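Local coordinates for protein carbohydrate kinase, FGGY (Novosphingobium aromaticivorans, PDB 3H6E) that probably transfers a phosphate group from a nucleotide to a sugar or related polyol, acting as a carbohydrate kinase of the FGGY type, at residues W56-L61 against A157-G162; G209-A214 against T219-D224; I9-G14 against S18-W23; L48-T53 against L150-Y155. All blocks are in the same frame, centred on the assembly; numbering follows the deposited sequence.

Interaction 1 (W56-L61 against A157-G162)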
loop_
_atom_site.group_PDB
_atom_site.type_symbol
_atom_site.label_atom_id
_atom_site.label_comp_id
_atom_site.label_asym_id
_atom_site.label_seq_id
_atom_site.Cartn_x
_atom_site.Cartn_y
_atom_site.Cartn_z
ATOM N N TRP A 56 23.508 1.623 8.080
ATOM C CA TRP A 56 23.497 2.230 6.751
ATOM C C TRP A 56 22.923 3.642 6.779
ATOM O O TRP A 56 23.440 4.545 6.120
ATOM C CB TRP A 56 22.699 1.381 5.758
ATOM C CG TRP A 56 22.424 2.090 4.455
ATOM C CD1 TRP A 56 23.323 2.349 3.457
ATOM C CD2 TRP A 56 21.170 2.632 4.012
ATOM N NE1 TRP A 56 22.707 3.015 2.424
ATOM C CE2 TRP A 56 21.387 3.200 2.738
ATOM C CE3 TRP A 56 19.885 2.690 4.566
ATOM C CZ2 TRP A 56 20.368 3.817 2.010
ATOM C CZ3 TRP A 56 18.875 3.306 3.841
ATOM C CH2 TRP A 56 19.123 3.859 2.578
ATOM N N LEU A 57 21.855 3.829 7.545
ATOM C CA LEU A 57 21.132 5.097 7.520
ATOM C C LEU A 57 21.705 6.141 8.482
ATOM O O LEU A 57 21.305 7.301 8.452
ATOM C CB LEU A 57 19.628 4.881 7.736
ATOM C CG LEU A 57 18.979 5.093 9.100
ATOM C CD1 LEU A 57 18.464 6.516 9.214
ATOM C CD2 LEU A 57 17.834 4.108 9.276
ATOM N N LEU A 58 22.646 5.731 9.328
ATOM C CA LEU A 58 23.425 6.694 10.100
ATOM C C LEU A 58 24.594 7.198 9.261
ATOM O O LEU A 58 25.085 8.308 9.467
ATOM C CB LEU A 58 23.917 6.095 11.420
ATOM C CG LEU A 58 22.943 6.229 12.592
ATOM C CD1 LEU A 58 23.571 5.731 13.883
ATOM C CD2 LEU A 58 22.477 7.671 12.744
ATOM N N ASP A 59 25.028 6.374 8.311
ATOM C CA ASP A 59 26.030 6.776 7.328
ATOM C C ASP A 59 25.456 7.850 6.420
ATOM O O ASP A 59 25.935 8.981 6.391
ATOM C CB ASP A 59 26.457 5.586 6.468
ATOM C CG ASP A 59 27.248 4.555 7.242
ATOM O OD1 ASP A 59 27.765 4.899 8.328
ATOM O OD2 ASP A 59 27.355 3.403 6.763
ATOM N N VAL A 60 24.421 7.480 5.675
ATOM C CA VAL A 60 23.813 8.375 4.700
ATOM C C VAL A 60 23.316 9.669 5.340
ATOM O O VAL A 60 23.364 10.731 4.719
ATOM C CB VAL A 60 22.669 7.674 3.930
ATOM C CG1 VAL A 60 21.739 6.969 4.893
ATOM C CG2 VAL A 60 21.907 8.667 3.067
ATOM N N LEU A 61 22.849 9.581 6.582
ATOM C CA LEU A 61 22.424 10.771 7.313
ATOM C C LEU A 61 23.597 11.717 7.542
ATOM O O LEU A 61 23.435 12.938 7.523
ATOM C CB LEU A 61 21.783 10.399 8.652
ATOM C CG LEU A 61 20.304 10.010 8.636
ATOM C CD1 LEU A 61 19.783 9.917 10.052
ATOM C CD2 LEU A 61 19.490 11.010 7.840
ATOM N N ALA A 157 11.496 6.124 14.176
ATOM C CA ALA A 157 11.328 7.416 14.833
ATOM C C ALA A 157 11.734 7.349 16.308
ATOM O O ALA A 157 11.911 8.375 16.950
ATOM C CB ALA A 157 9.897 7.922 14.686
ATOM N N TRP A 158 11.884 6.137 16.836
ATOM C CA TRP A 158 12.342 5.939 18.210
ATOM C C TRP A 158 13.845 5.698 18.202
ATOM O O TRP A 158 14.540 5.947 19.187
ATOM C CB TRP A 158 11.614 4.754 18.850
ATOM C CG TRP A 158 12.305 4.167 20.048
ATOM C CD1 TRP A 158 12.026 4.418 21.362
ATOM C CD2 TRP A 158 13.383 3.221 20.041
ATOM N NE1 TRP A 158 12.867 3.693 22.173
ATOM C CE2 TRP A 158 13.709 2.950 21.388
ATOM C CE3 TRP A 158 14.109 2.581 19.029
ATOM C CZ2 TRP A 158 14.726 2.064 21.749
ATOM C CZ3 TRP A 158 15.122 1.700 19.391
ATOM C CH2 TRP A 158 15.419 1.451 20.740
ATOM N N PHE A 159 14.331 5.202 17.069
ATOM C CA PHE A 159 15.751 4.976 16.844
ATOM C C PHE A 159 16.498 6.305 16.895
ATOM O O PHE A 159 17.639 6.368 17.341
ATOM C CB PHE A 159 15.943 4.318 15.475
ATOM C CG PHE A 159 17.354 3.901 15.182
ATOM C CD1 PHE A 159 17.815 2.650 15.563
ATOM C CD2 PHE A 159 18.214 4.749 14.502
ATOM C CE1 PHE A 159 19.114 2.260 15.289
ATOM C CE2 PHE A 159 19.514 4.367 14.224
ATOM C CZ PHE A 159 19.965 3.118 14.619
ATOM N N LEU A 160 15.833 7.363 16.438
ATOM C CA LEU A 160 16.429 8.691 16.348
ATOM C C LEU A 160 16.014 9.597 17.502
ATOM O O LEU A 160 16.481 10.729 17.595
ATOM C CB LEU A 160 15.992 9.381 15.054
ATOM C CG LEU A 160 16.128 8.708 13.689
ATOM C CD1 LEU A 160 15.232 9.419 12.682
ATOM C CD2 LEU A 160 17.577 8.708 13.224
ATOM N N THR A 161 15.129 9.115 18.369
ATOM C CA THR A 161 14.451 10.017 19.295
ATOM C C THR A 161 14.345 9.500 20.731
ATOM O O THR A 161 14.174 10.286 21.667
ATOM C CB THR A 161 13.036 10.346 18.782
ATOM O OG1 THR A 161 12.725 11.718 19.047
ATOM C CG2 THR A 161 12.009 9.448 19.438
ATOM N N GLY A 162 14.439 8.186 20.909
ATOM C CA GLY A 162 14.314 7.593 22.227
ATOM C C GLY A 162 12.877 7.456 22.701
ATOM O O GLY A 162 12.599 6.734 23.654
#
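Leu58 and Phe159 make the aliphatic-to-aromatic part of this contact. The branch carbon of the leucine comes to the rim of the phenyl ring, close to its plane, with Leu58 CG 4.2 Å from Phe159 CE2. It therefore meets ring hydrogens and not the pi face. Phe159 reaches that far because its CG stands anti to the backbone N (chi1 -174°), which swings the ring out from the end of its helix toward the neighbouring one.

The second apolar contact is purely aliphatic. One methyl from each residue meets at 4.0 Å, Leu61 CD1 against Leu160 CD2, and the two side chains cross obliquely. With no hydrogen bond between the segments, shape and hydrophobicity alone join them. Leu58 and Leu61 are on helix 50-63, Phe159 ends helix 152-159, and Leu160 is the first residue beyond it; both helices lie against one side of the mixed six-stranded sheet in the N-terminal lobe of this actin-like ATPase fold. Leu57 and Leu160 both rest on Ile11 of strand 9-13, while Leu61 touches Ile9, so helix 50-63 and the end of helix 152-159 pack on the sheet as well as on each other.

Hydrogen bonds flank the contact. Gly162 N bonds to Trp158 O at 2.8 Å, and Thr161 OG1 is hydrogen-bonded to Ala210 O. On its side turned from Phe159, Leu58 also touches Thr219 of helix 213-219.

Interaction 2 (G209-A214 against T219-D224)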
loop_
_atom_site.group_PDB
_atom_site.type_symbol
_atom_site.label_atom_id
_atom_site.label_comp_id
_atom_site.label_asym_id
_atom_site.label_seq_id
_atom_site.Cartn_x
_atom_site.Cartn_y
_atom_site.Cartn_z
ATOM N N GLY A 209 9.758 13.963 18.732
ATOM C CA GLY A 209 10.699 14.677 19.573
ATOM C C GLY A 209 11.931 15.128 18.821
ATOM O O GLY A 209 12.038 14.939 17.610
ATOM N N ALA A 210 12.867 15.733 19.546
ATOM C CA ALA A 210 14.119 16.182 18.957
ATOM C C ALA A 210 15.063 15.005 18.749
ATOM O O ALA A 210 14.949 13.979 19.415
ATOM C CB ALA A 210 14.768 17.235 19.831
ATOM N N LEU A 211 15.991 15.160 17.814
ATOM C CA LEU A 211 16.976 14.127 17.528
ATOM C C LEU A 211 17.804 13.838 18.778
ATOM O O LEU A 211 18.230 14.762 19.473
ATOM C CB LEU A 211 17.885 14.589 16.389
ATOM C CG LEU A 211 18.570 13.526 15.532
ATOM C CD1 LEU A 211 17.532 12.655 14.842
ATOM C CD2 LEU A 211 19.494 14.181 14.512
ATOM N N LEU A 212 18.018 12.558 19.071
ATOM C CA LEU A 212 18.865 12.166 20.195
ATOM C C LEU A 212 20.242 12.804 20.086
ATOM O O LEU A 212 20.849 12.789 19.018
ATOM C CB LEU A 212 19.007 10.641 20.268
ATOM C CG LEU A 212 18.362 9.946 21.469
ATOM C CD1 LEU A 212 17.107 10.678 21.898
ATOM C CD2 LEU A 212 18.069 8.486 21.162
ATOM N N PRO A 213 20.740 13.371 21.195
ATOM C CA PRO A 213 22.055 14.019 21.206
ATOM C C PRO A 213 23.137 13.098 20.653
ATOM O O PRO A 213 23.867 13.485 19.739
ATOM C CB PRO A 213 22.295 14.293 22.693
ATOM C CG PRO A 213 20.929 14.416 23.272
ATOM C CD PRO A 213 20.071 13.447 22.507
ATOM N N ALA A 214 23.228 11.887 21.194
ATOM C CA ALA A 214 24.219 10.919 20.736
ATOM C C ALA A 214 24.087 10.647 19.245
ATOM O O ALA A 214 25.045 10.229 18.599
ATOM C CB ALA A 214 24.104 9.623 21.519
ATOM N N THR A 219 25.956 12.137 13.122
ATOM C CA THR A 219 25.382 12.482 11.827
ATOM C C THR A 219 25.704 13.931 11.503
ATOM O O THR A 219 25.599 14.363 10.354
ATOM C CB THR A 219 23.855 12.300 11.803
ATOM O OG1 THR A 219 23.233 13.386 12.502
ATOM C CG2 THR A 219 23.464 10.983 12.452
ATOM N N GLY A 220 26.097 14.679 12.528
ATOM C CA GLY A 220 26.426 16.081 12.361
ATOM C C GLY A 220 25.193 16.917 12.087
ATOM O O GLY A 220 25.290 18.045 11.603
ATOM N N LEU A 221 24.026 16.354 12.382
ATOM C CA LEU A 221 22.772 17.087 12.264
ATOM C C LEU A 221 22.494 17.840 13.561
ATOM O O LEU A 221 22.936 17.429 14.633
ATOM C CB LEU A 221 21.616 16.137 11.943
ATOM C CG LEU A 221 21.611 15.494 10.555
ATOM C CD1 LEU A 221 20.539 14.424 10.472
ATOM C CD2 LEU A 221 21.407 16.544 9.469
ATOM N N SER A 222 21.766 18.947 13.458
ATOM C CA SER A 222 21.467 19.768 14.622
ATOM C C SER A 222 20.609 19.009 15.621
ATOM O O SER A 222 19.718 18.254 15.232
ATOM C CB SER A 222 20.759 21.055 14.202
ATOM O OG SER A 222 20.257 21.739 15.335
ATOM N N PRO A 223 20.878 19.206 16.920
ATOM C CA PRO A 223 20.077 18.585 17.981
ATOM C C PRO A 223 18.637 19.081 17.928
ATOM O O PRO A 223 17.758 18.498 18.560
ATOM C CB PRO A 223 20.753 19.079 19.265
ATOM C CG PRO A 223 22.129 19.480 18.850
ATOM C CD PRO A 223 21.984 20.012 17.463
ATOM N N ASP A 224 18.409 20.151 17.171
ATOM C CA ASP A 224 17.086 20.752 17.043
ATOM C C ASP A 224 16.209 20.034 16.020
ATOM O O ASP A 224 15.005 20.292 15.941
ATOM C CB ASP A 224 17.209 22.230 16.673
ATOM C CG ASP A 224 17.605 23.094 17.854
ATOM O OD1 ASP A 224 16.944 22.989 18.913
ATOM O OD2 ASP A 224 18.571 23.881 17.722
#
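Leu211 and Leu221 pack together at the two ends of a short connection in which helix 213-219 links strand 207-210 to its antiparallel neighbour, strand 226-232. Leu211 does most of the touching with a single methyl: Leu211 CD2 lies 3.9 Å from Leu221 CB, and the backbone oxygen Ser222 O is 4.1 Å from Leu211 CD2. Its CG is anti to the backbone N (chi1 -155°), which sends the branch toward Leu221 and the returning chain. Beside it the methyl of Ala210 faces a backbone oxygen, Ala210 CB being 3.5 Å from Pro223 O. No hydrogen bond crosses between the segments, although Leu211 is bonded through its backbone to Val225 just beyond.

The returning loop is shaped from within. Gly220, with its positive phi, turns the chain out of the helix, and Leu221 N donates to Thr219 OG1 at 3.1 Å. Three residues later the pattern recurs, Asp224 N donating to Ser222 OG at 3.1 Å in a nearly straight bond (161° at the hydrogen). Leu160 and Val227 add further apolar surface around Leu211. Two successive ST turns thus bring the chain back from a helical connection between antiparallel strands, at the edge of the actin-like sheet.

Interaction 3 (I9-G14 against S18-W23)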
loop_
_atom_site.group_PDB
_atom_site.type_symbol
_atom_site.label_atom_id
_atom_site.label_comp_id
_atom_site.label_asym_id
_atom_site.label_seq_id
_atom_site.Cartn_x
_atom_site.Cartn_y
_atom_site.Cartn_z
ATOM N N ILE A 9 14.239 15.469 5.668
ATOM C CA ILE A 9 14.736 14.154 5.285
ATOM C C ILE A 9 13.693 13.062 5.509
ATOM O O ILE A 9 13.132 12.930 6.599
ATOM C CB ILE A 9 16.009 13.786 6.066
ATOM C CG1 ILE A 9 17.130 14.783 5.760
ATOM C CG2 ILE A 9 16.438 12.361 5.738
ATOM C CD1 ILE A 9 18.315 14.701 6.712
ATOM N N VAL A 10 13.437 12.278 4.467
ATOM C CA VAL A 10 12.493 11.178 4.563
ATOM C C VAL A 10 13.220 9.838 4.534
ATOM O O VAL A 10 14.021 9.577 3.638
ATOM C CB VAL A 10 11.476 11.211 3.411
ATOM C CG1 VAL A 10 10.397 10.166 3.636
ATOM C CG2 VAL A 10 10.866 12.605 3.273
ATOM N N ILE A 11 12.945 8.995 5.523
ATOM C CA ILE A 11 13.485 7.640 5.540
ATOM C C ILE A 11 12.388 6.641 5.194
ATOM O O ILE A 11 11.444 6.455 5.960
ATOM C CB ILE A 11 14.113 7.291 6.900
ATOM C CG1 ILE A 11 13.431 8.082 8.014
ATOM C CG2 ILE A 11 15.594 7.605 6.896
ATOM C CD1 ILE A 11 14.226 8.126 9.304
ATOM N N ASP A 12 12.510 6.012 4.029
ATOM C CA ASP A 12 11.495 5.081 3.553
ATOM C C ASP A 12 12.027 3.659 3.546
ATOM O O ASP A 12 12.557 3.185 2.542
ATOM C CB ASP A 12 11.018 5.467 2.154
ATOM C CG ASP A 12 9.768 4.718 1.741
ATOM O OD1 ASP A 12 9.510 3.636 2.306
ATOM O OD2 ASP A 12 9.041 5.213 0.855
ATOM N N LEU A 13 11.867 2.983 4.675
ATOM C CA LEU A 13 12.371 1.631 4.834
ATOM C C LEU A 13 11.308 0.605 4.445
ATOM O O LEU A 13 10.710 -0.057 5.293
ATOM C CB LEU A 13 12.851 1.447 6.271
ATOM C CG LEU A 13 13.789 2.613 6.606
ATOM C CD1 LEU A 13 13.806 2.942 8.084
ATOM C CD2 LEU A 13 15.196 2.355 6.083
ATOM N N GLY A 14 11.080 0.491 3.140
ATOM C CA GLY A 14 10.086 -0.420 2.611
ATOM C C GLY A 14 10.528 -1.867 2.685
ATOM O O GLY A 14 11.531 -2.194 3.321
ATOM N N SER A 18 15.000 0.271 0.645
ATOM C CA SER A 18 15.097 1.316 1.655
ATOM C C SER A 18 15.719 2.571 1.047
ATOM O O SER A 18 16.812 2.527 0.483
ATOM C CB SER A 18 15.901 0.837 2.867
ATOM O OG SER A 18 17.132 0.257 2.477
ATOM N N LYS A 19 15.005 3.686 1.155
ATOM C CA LYS A 19 15.421 4.926 0.517
ATOM C C LYS A 19 15.510 6.068 1.521
ATOM O O LYS A 19 14.578 6.312 2.282
ATOM C CB LYS A 19 14.430 5.308 -0.585
ATOM C CG LYS A 19 13.883 4.128 -1.374
ATOM C CD LYS A 19 13.051 4.594 -2.562
ATOM C CE LYS A 19 12.756 3.446 -3.521
ATOM N NZ LYS A 19 12.128 3.915 -4.792
ATOM N N VAL A 20 16.639 6.767 1.515
ATOM C CA VAL A 20 16.774 7.994 2.283
ATOM C C VAL A 20 16.848 9.165 1.312
ATOM O O VAL A 20 17.575 9.113 0.319
ATOM C CB VAL A 20 18.016 7.973 3.185
ATOM C CG1 VAL A 20 18.093 9.254 4.004
ATOM C CG2 VAL A 20 17.985 6.752 4.094
ATOM N N SER A 21 16.090 10.218 1.597
ATOM C CA SER A 21 15.934 11.309 0.644
ATOM C C SER A 21 16.009 12.694 1.279
ATOM O O SER A 21 15.486 12.922 2.369
ATOM C CB SER A 21 14.614 11.153 -0.111
ATOM O OG SER A 21 13.528 10.959 0.779
ATOM N N LEU A 22 16.654 13.620 0.574
ATOM C CA LEU A 22 16.816 14.990 1.047
ATOM C C LEU A 22 16.039 15.959 0.167
ATOM O O LEU A 22 16.256 16.015 -1.041
ATOM C CB LEU A 22 18.294 15.373 1.049
ATOM C CG LEU A 22 18.632 16.790 1.510
ATOM C CD1 LEU A 22 18.534 16.909 3.027
ATOM C CD2 LEU A 22 20.017 17.176 1.026
ATOM N N TRP A 23 15.144 16.729 0.777
ATOM C CA TRP A 23 14.269 17.627 0.029
ATOM C C TRP A 23 14.412 19.078 0.481
ATOM O O TRP A 23 14.923 19.354 1.567
ATOM C CB TRP A 23 12.809 17.189 0.181
ATOM C CG TRP A 23 12.553 15.779 -0.262
ATOM C CD1 TRP A 23 13.016 14.637 0.326
ATOM C CD2 TRP A 23 11.763 15.363 -1.383
ATOM N NE1 TRP A 23 12.571 13.538 -0.365
ATOM C CE2 TRP A 23 11.797 13.954 -1.416
ATOM C CE3 TRP A 23 11.032 16.043 -2.362
ATOM C CZ2 TRP A 23 11.129 13.214 -2.388
ATOM C CZ3 TRP A 23 10.370 15.307 -3.327
ATOM C CH2 TRP A 23 10.424 13.906 -3.334
#
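Val10 and Ser21 face each other as a hydrogen-bonded antiparallel pair, and three bonds join them. Val10 N donates to Ser21 O at 3.0 Å, Ser21 N returns a bond of equal length to Val10 O, and the hydroxyl Ser21 OG reaches the same Val10 O at 3.2 Å, tilted 26° from the carbonyl plane. Asp12 and Lys19 form the next such pair: Asp12 N meets Lys19 O at 2.7 Å, almost end-on to the carbonyl. The non-hydrogen-bonded pairs between and beyond them turn their side chains to the other face, where Ile11 CG2 lies alongside Val20 CG2 at 3.8 Å and Ile9 CG1 touches Leu22 CD1 at 3.7 Å.

The two strands run 175° to one another and form the opening beta hairpin of the actin-like fold, whose turn in related kinases serves as a phosphate-binding loop.

Around this ladder a second shell fixes the serine. Trp23 NE1 donates to Ser21 OG at 3.0 Å with the oxygen lying in the indole plane, so OG accepts from the ring while giving its own hydrogen to Val10 O. An alanine here would probably leave Trp23 NE1 without this acceptor and Val10 O without its second donor, setting the indole freer to turn. Farther out, Ile9 and Ile11 pair with strand 71-76, Trp56 of helix 50-63 covers Val20, and Ser18 OG is hydrogen-bonded to Arg35 O.

Interaction 4 (L48-T53 against L150-Y155)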
loop_
_atom_site.group_PDB
_atom_site.type_symbol
_atom_site.label_atom_id
_atom_site.label_comp_id
_atom_site.label_asym_id
_atom_site.label_seq_id
_atom_site.Cartn_x
_atom_site.Cartn_y
_atom_site.Cartn_z
ATOM N N LEU A 48 13.557 -8.783 9.500
ATOM C CA LEU A 48 13.937 -7.462 9.023
ATOM C C LEU A 48 15.271 -7.119 9.673
ATOM O O LEU A 48 15.442 -7.296 10.879
ATOM C CB LEU A 48 12.882 -6.425 9.408
ATOM C CG LEU A 48 11.742 -6.159 8.421
ATOM C CD1 LEU A 48 11.454 -7.375 7.557
ATOM C CD2 LEU A 48 10.494 -5.706 9.168
ATOM N N ASP A 49 16.223 -6.647 8.878
ATOM C CA ASP A 49 17.556 -6.376 9.397
ATOM C C ASP A 49 17.628 -4.996 10.034
ATOM O O ASP A 49 18.163 -4.059 9.445
ATOM C CB ASP A 49 18.604 -6.505 8.293
ATOM C CG ASP A 49 20.009 -6.663 8.841
ATOM O OD1 ASP A 49 20.211 -6.397 10.047
ATOM O OD2 ASP A 49 20.907 -7.057 8.065
ATOM N N ALA A 50 17.094 -4.884 11.245
ATOM C CA ALA A 50 17.037 -3.611 11.957
ATOM C C ALA A 50 18.414 -3.066 12.342
ATOM O O ALA A 50 18.742 -1.927 12.011
ATOM C CB ALA A 50 16.140 -3.726 13.192
ATOM N N PRO A 51 19.226 -3.874 13.044
ATOM C CA PRO A 51 20.527 -3.362 13.488
ATOM C C PRO A 51 21.318 -2.795 12.318
ATOM O O PRO A 51 21.838 -1.683 12.395
ATOM C CB PRO A 51 21.231 -4.613 14.030
ATOM C CG PRO A 51 20.137 -5.563 14.358
ATOM C CD PRO A 51 19.056 -5.303 13.357
ATOM N N ASP A 52 21.382 -3.560 11.235
ATOM C CA ASP A 52 22.211 -3.216 10.091
ATOM C C ASP A 52 21.673 -2.023 9.303
ATOM O O ASP A 52 22.441 -1.184 8.833
ATOM C CB ASP A 52 22.362 -4.431 9.179
ATOM C CG ASP A 52 23.331 -4.192 8.052
ATOM O OD1 ASP A 52 24.504 -3.863 8.331
ATOM O OD2 ASP A 52 22.919 -4.346 6.885
ATOM N N THR A 53 20.356 -1.951 9.147
ATOM C CA THR A 53 19.752 -0.824 8.449
ATOM C C THR A 53 19.982 0.459 9.237
ATOM O O THR A 53 20.204 1.527 8.659
ATOM C CB THR A 53 18.247 -1.028 8.222
ATOM O OG1 THR A 53 18.053 -2.062 7.249
ATOM C CG2 THR A 53 17.606 0.256 7.721
ATOM N N LEU A 150 5.354 -1.581 18.940
ATOM C CA LEU A 150 5.587 -0.375 18.173
ATOM C C LEU A 150 5.775 -0.718 16.696
ATOM O O LEU A 150 6.664 -1.495 16.340
ATOM C CB LEU A 150 6.832 0.313 18.737
ATOM C CG LEU A 150 7.210 1.728 18.321
ATOM C CD1 LEU A 150 8.176 2.333 19.318
ATOM C CD2 LEU A 150 7.835 1.678 16.973
ATOM N N PRO A 151 4.931 -0.141 15.827
ATOM C CA PRO A 151 4.985 -0.450 14.394
ATOM C C PRO A 151 6.362 -0.184 13.788
ATOM O O PRO A 151 7.141 0.589 14.338
ATOM C CB PRO A 151 3.946 0.506 13.792
ATOM C CG PRO A 151 3.014 0.807 14.914
ATOM C CD PRO A 151 3.871 0.832 16.143
ATOM N N TRP A 152 6.639 -0.825 12.657
ATOM C CA TRP A 152 7.927 -0.734 11.976
ATOM C C TRP A 152 8.330 0.706 11.657
ATOM O O TRP A 152 9.448 1.128 11.954
ATOM C CB TRP A 152 7.871 -1.582 10.704
ATOM C CG TRP A 152 9.083 -1.536 9.815
ATOM C CD1 TRP A 152 9.117 -1.170 8.500
ATOM C CD2 TRP A 152 10.425 -1.903 10.162
ATOM N NE1 TRP A 152 10.394 -1.280 8.011
ATOM C CE2 TRP A 152 11.217 -1.726 9.010
ATOM C CE3 TRP A 152 11.033 -2.358 11.334
ATOM C CZ2 TRP A 152 12.585 -1.983 8.999
ATOM C CZ3 TRP A 152 12.392 -2.612 11.319
ATOM C CH2 TRP A 152 13.152 -2.424 10.161
ATOM N N ALA A 153 7.415 1.463 11.063
ATOM C CA ALA A 153 7.689 2.849 10.710
ATOM C C ALA A 153 8.076 3.676 11.938
ATOM O O ALA A 153 9.044 4.439 11.910
ATOM C CB ALA A 153 6.484 3.461 10.014
ATOM N N GLN A 154 7.309 3.520 13.014
ATOM C CA GLN A 154 7.546 4.273 14.240
ATOM C C GLN A 154 8.814 3.809 14.935
ATOM O O GLN A 154 9.392 4.542 15.739
ATOM C CB GLN A 154 6.353 4.159 15.194
ATOM C CG GLN A 154 5.169 5.009 14.791
ATOM C CD GLN A 154 4.711 4.717 13.377
ATOM O OE1 GLN A 154 4.793 5.574 12.499
ATOM N NE2 GLN A 154 4.248 3.493 13.144
ATOM N N TYR A 155 9.247 2.590 14.631
ATOM C CA TYR A 155 10.441 2.057 15.272
ATOM C C TYR A 155 11.625 2.952 14.960
ATOM O O TYR A 155 12.495 3.185 15.801
ATOM C CB TYR A 155 10.755 0.630 14.822
ATOM C CG TYR A 155 12.175 0.260 15.166
ATOM C CD1 TYR A 155 12.526 -0.064 16.468
ATOM C CD2 TYR A 155 13.178 0.286 14.204
ATOM C CE1 TYR A 155 13.830 -0.379 16.799
ATOM C CE2 TYR A 155 14.485 -0.031 14.526
ATOM C CZ TYR A 155 14.804 -0.363 15.826
ATOM O OH TYR A 155 16.100 -0.682 16.165
#
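Leu48 sets a methyl squarely on the indole of Trp152, a CH-pi contact at the start of helix 50-63 in the actin-like N-terminal lobe. Leu48 CD2 stands 3.9 Å from the centroid of the six-membered ring of Trp152 and only 9° off its normal, so one methyl is centred over the flat face. Leu48 CB follows the ring outward, 4.1 Å from Trp152 CH2. The indole is extended toward the leucine because its CG is anti to the backbone N (chi1 176°).

Ala50 supplies the second bump. Its small methyl comes to the rim of the indole, near the ring plane, with Ala50 CB 4.3 Å from Trp152 CZ3, and it meets Tyr155 as well, 4.3 Å from Tyr155 CE2. The two aromatic side chains, one helical turn apart, thus form a hollow for this methyl.

Trp152 is also held by its polar end, where NE1 is hydrogen-bonded to Leu13 O, while the ring of Trp156 meets it edge-to-face. A serine replacing Trp152 would remove the surface under the leucine methyl and would probably open a gap beside Ala50 and leave Leu13 O without its indole donor.

Ala50 opens a capped helix, directly after Leu48 and Asp49. Asp49 OD1, at the N-cap, accepts from Asp52 N at 3.3 Å, approached from above the carboxylate plane. Asp49 O takes bonds from both Thr53 N and Thr53 OG1, at 3.1 and 3.0 Å, and these donors arrive from opposite faces of the carbonyl plane.

In the fold
All four contacts lie in the N-terminal lobe, on one side of the chain's centre. Along the sequence the hairpin of interaction 3 comes first, interactions 4 and 1 interleave, and interaction 2 comes last. Interactions 1 and 4 share helices 50-63 and 152-159, at successive levels with centres about 10 Å apart. Interactions 2 and 3 reach the same mixed sheet, about 17 Å apart between centres, and do not touch. Interaction 1 links to both, through Leu160 O to Leu212 N and through Trp56 to Val20, while Trp152 NE1 joins interaction 4 to Leu13 of the hairpin. Interaction 1 thus bridges the hairpin and the connection beside edge strand 207-210, within one lobe.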